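Local coordinates for protein ferritin light chain (Trichoplusia ni, PDB 1Z6O) that stores iron as part of a secreted shell of twelve light and twelve heavy chains, and probably helps the ferrihydrite core to nucleate, at residues E40-H48 against I88-K96. Residues are numbered along the deposited sequence; the frame is centred on the assembly and turned at random.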
loop_
_atom_site.group_PDB
_atom_site.type_symbol
_atom_site.label_atom_id
_atom_site.label_comp_id
_atom_site.label_asym_id
_atom_site.label_seq_id
_atom_site.Cartn_x
_atom_site.Cartn_y
_atom_site.Cartn_z
ATOM N N GLU A 40 6.599 25.587 -53.130
ATOM C CA GLU A 40 5.441 26.086 -52.374
ATOM C C GLU A 40 5.531 25.666 -50.898
ATOM O O GLU A 40 5.140 26.423 -50.013
ATOM C CB GLU A 40 4.127 25.560 -52.965
ATOM C CG GLU A 40 3.761 26.216 -54.289
ATOM C CD GLU A 40 3.517 27.714 -54.152
ATOM O OE1 GLU A 40 3.846 28.449 -55.109
ATOM O OE2 GLU A 40 2.989 28.158 -53.101
ATOM N N LEU A 41 6.038 24.465 -50.635
ATOM C CA LEU A 41 6.159 24.020 -49.248
ATOM C C LEU A 41 7.162 24.918 -48.519
ATOM O O LEU A 41 6.957 25.287 -47.360
ATOM C CB LEU A 41 6.600 22.557 -49.192
ATOM C CG LEU A 41 6.458 21.919 -47.801
ATOM C CD1 LEU A 41 4.970 21.905 -47.394
ATOM C CD2 LEU A 41 7.032 20.495 -47.815
ATOM N N GLN A 42 8.253 25.282 -49.191
ATOM C CA GLN A 42 9.232 26.177 -48.574
ATOM C C GLN A 42 8.590 27.536 -48.290
ATOM O O GLN A 42 8.802 28.119 -47.225
ATOM C CB GLN A 42 10.438 26.380 -49.495
ATOM C CG GLN A 42 11.301 25.133 -49.666
ATOM C CD GLN A 42 12.417 25.359 -50.668
ATOM O OE1 GLN A 42 13.102 26.369 -50.611
ATOM N NE2 GLN A 42 12.608 24.417 -51.576
ATOM N N ALA A 43 7.820 28.055 -49.244
ATOM C CA ALA A 43 7.160 29.348 -49.042
ATOM C C ALA A 43 6.099 29.257 -47.932
ATOM O O ALA A 43 5.758 30.259 -47.309
ATOM C CB ALA A 43 6.504 29.835 -50.363
ATOM N N TYR A 44 5.572 28.059 -47.695
ATOM C CA TYR A 44 4.557 27.868 -46.649
ATOM C C TYR A 44 5.226 27.972 -45.270
ATOM O O TYR A 44 4.628 28.482 -44.320
ATOM C CB TYR A 44 3.877 26.496 -46.823
ATOM C CG TYR A 44 2.529 26.362 -46.121
ATOM C CD1 TYR A 44 1.620 27.430 -46.087
ATOM C CD2 TYR A 44 2.131 25.145 -45.573
ATOM C CE1 TYR A 44 0.337 27.276 -45.529
ATOM C CE2 TYR A 44 0.855 24.979 -45.011
ATOM C CZ TYR A 44 -0.034 26.047 -44.997
ATOM O OH TYR A 44 -1.298 25.874 -44.454
ATOM N N ALA A 45 6.466 27.492 -45.153
ATOM C CA ALA A 45 7.190 27.614 -43.883
ATOM C C ALA A 45 7.419 29.109 -43.637
ATOM O O ALA A 45 7.296 29.602 -42.518
ATOM C CB ALA A 45 8.543 26.894 -43.960
ATOM N N LYS A 46 7.754 29.826 -44.701
ATOM C CA LYS A 46 8.011 31.259 -44.604
ATOM C C LYS A 46 6.757 32.028 -44.180
ATOM O O LYS A 46 6.837 32.977 -43.393
ATOM C CB LYS A 46 8.522 31.769 -45.954
ATOM C CG LYS A 46 8.759 33.271 -46.024
ATOM C CD LYS A 46 9.215 33.656 -47.429
ATOM C CE LYS A 46 9.102 35.148 -47.660
ATOM N NZ LYS A 46 9.544 35.500 -49.034
ATOM N N LEU A 47 5.602 31.629 -44.704
ATOM C CA LEU A 47 4.350 32.297 -44.330
ATOM C C LEU A 47 4.062 32.060 -42.839
ATOM O O LEU A 47 3.660 32.982 -42.125
ATOM C CB LEU A 47 3.183 31.771 -45.182
ATOM C CG LEU A 47 1.786 32.353 -44.900
ATOM C CD1 LEU A 47 1.790 33.877 -45.075
ATOM C CD2 LEU A 47 0.777 31.708 -45.861
ATOM N N HIS A 48 4.267 30.832 -42.361
ATOM C CA HIS A 48 4.028 30.559 -40.942
ATOM C C HIS A 48 5.001 31.353 -40.079
ATOM O O HIS A 48 4.639 31.842 -39.017
ATOM C CB HIS A 48 4.185 29.065 -40.612
ATOM C CG HIS A 48 2.976 28.242 -40.942
ATOM N ND1 HIS A 48 2.736 27.741 -42.205
ATOM C CD2 HIS A 48 1.929 27.849 -40.173
ATOM C CE1 HIS A 48 1.593 27.073 -42.199
ATOM N NE2 HIS A 48 1.084 27.125 -40.978
ATOM N N ILE A 88 8.990 25.189 -37.954
ATOM C CA ILE A 88 10.059 24.213 -37.794
ATOM C C ILE A 88 9.659 22.856 -38.371
ATOM O O ILE A 88 10.464 22.181 -39.017
ATOM C CB ILE A 88 10.455 24.094 -36.306
ATOM C CG1 ILE A 88 11.135 25.403 -35.868
ATOM C CG2 ILE A 88 11.418 22.909 -36.096
ATOM C CD1 ILE A 88 11.343 25.513 -34.356
ATOM N N ASP A 89 8.411 22.464 -38.154
ATOM C CA ASP A 89 7.926 21.194 -38.681
ATOM C C ASP A 89 7.988 21.163 -40.217
ATOM O O ASP A 89 8.385 20.157 -40.807
ATOM C CB ASP A 89 6.480 20.942 -38.234
ATOM C CG ASP A 89 6.021 19.519 -38.554
ATOM O OD1 ASP A 89 5.186 19.331 -39.465
ATOM O OD2 ASP A 89 6.519 18.583 -37.897
ATOM N N ILE A 90 7.595 22.254 -40.869
ATOM C CA ILE A 90 7.635 22.283 -42.337
ATOM C C ILE A 90 9.078 22.240 -42.839
ATOM O O ILE A 90 9.383 21.554 -43.813
ATOM C CB ILE A 90 6.928 23.541 -42.891
ATOM C CG1 ILE A 90 5.430 23.473 -42.562
ATOM C CG2 ILE A 90 7.111 23.627 -44.430
ATOM C CD1 ILE A 90 4.718 24.843 -42.677
ATOM N N ILE A 91 9.969 22.978 -42.180
ATOM C CA ILE A 91 11.380 22.960 -42.570
ATOM C C ILE A 91 11.899 21.523 -42.486
ATOM O O ILE A 91 12.616 21.058 -43.372
ATOM C CB ILE A 91 12.229 23.875 -41.643
ATOM C CG1 ILE A 91 11.928 25.349 -41.959
ATOM C CG2 ILE A 91 13.736 23.569 -41.821
ATOM C CD1 ILE A 91 12.503 26.330 -40.916
ATOM N N LYS A 92 11.540 20.816 -41.421
ATOM C CA LYS A 92 11.976 19.431 -41.279
ATOM C C LYS A 92 11.359 18.540 -42.358
ATOM O O LYS A 92 12.005 17.600 -42.825
ATOM C CB LYS A 92 11.624 18.886 -39.889
ATOM C CG LYS A 92 12.494 19.502 -38.768
ATOM C CD LYS A 92 12.066 18.996 -37.396
ATOM C CE LYS A 92 13.022 19.506 -36.310
ATOM N NZ LYS A 92 12.557 19.108 -34.939
ATOM N N HIS A 93 10.125 18.825 -42.770
ATOM C CA HIS A 93 9.508 18.002 -43.812
ATOM C C HIS A 93 10.193 18.231 -45.164
ATOM O O HIS A 93 10.404 17.292 -45.939
ATOM C CB HIS A 93 8.010 18.308 -43.952
ATOM C CG HIS A 93 7.249 17.192 -44.598
ATOM N ND1 HIS A 93 6.732 16.137 -43.879
ATOM C CD2 HIS A 93 7.004 16.915 -45.902
ATOM C CE1 HIS A 93 6.203 15.255 -44.711
ATOM N NE2 HIS A 93 6.356 15.703 -45.946
ATOM N N VAL A 94 10.518 19.486 -45.450
ATOM C CA VAL A 94 11.219 19.856 -46.684
ATOM C C VAL A 94 12.532 19.052 -46.775
ATOM O O VAL A 94 12.861 18.477 -47.827
ATOM C CB VAL A 94 11.538 21.391 -46.685
ATOM C CG1 VAL A 94 12.621 21.731 -47.722
ATOM C CG2 VAL A 94 10.249 22.185 -46.977
ATOM N N THR A 95 13.282 18.995 -45.676
ATOM C CA THR A 95 14.545 18.253 -45.697
ATOM C C THR A 95 14.329 16.745 -45.655
ATOM O O THR A 95 15.136 15.986 -46.194
ATOM C CB THR A 95 15.483 18.672 -44.546
ATOM O OG1 THR A 95 14.835 18.463 -43.287
ATOM C CG2 THR A 95 15.860 20.147 -44.692
ATOM N N LYS A 96 13.250 16.303 -45.017
ATOM C CA LYS A 96 12.959 14.869 -44.983
ATOM C C LYS A 96 12.771 14.353 -46.419
ATOM O O LYS A 96 13.182 13.237 -46.747
ATOM C CB LYS A 96 11.675 14.592 -44.183
ATOM C CG LYS A 96 11.253 13.118 -44.239
ATOM C CD LYS A 96 10.232 12.742 -43.158
ATOM C CE LYS A 96 8.906 13.427 -43.370
ATOM N NZ LYS A 96 7.930 13.032 -42.306
#
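Ile-90 meets helix 40-48 with both branches: its chi1 of -66° sets CG2 opposite the backbone N and swings CG1 beside it. CG2 therefore lies 3.6 Å from Ala-45 CB, while CD1, ending the extended other branch, reaches 3.5 Å from His-48 ND1 and also touches Tyr-44 CD2. Leu-41 completes the hole receiving this knob, its CG 3.8 Å from Ile-90 CG2. Leu-41 CD2 slides past Val-94 CG2 at 3.7 Å. The imidazole of His-48 is fixed within its own helix: ND1 donates to Tyr-44 O at 2.9 Å, nearly straight (166°), in the ring plane but above the carbonyl plane, with His-48 N on the opposite face. CE1 stands 3.4 Å above one face of the Tyr-44 ring, offset toward its rim. Replacing His-48 by an alanine would probably open a gap beside Ile-90 CD1 and leave that tyrosine face less covered. Phe-167 of helix 157-190 packs on Tyr-44, His-48 and Ile-90, placing the knob in the bundle's buried interior. Ala-45 CA and Ile-90 CA come to 5.6 Å, and the small alanine suits the 8.8 Å axis approach. The segments run nearly antiparallel (163°), as in the hairpin of consecutive helices, 37-61 and 70-96, of the ferritin four-helix bundle.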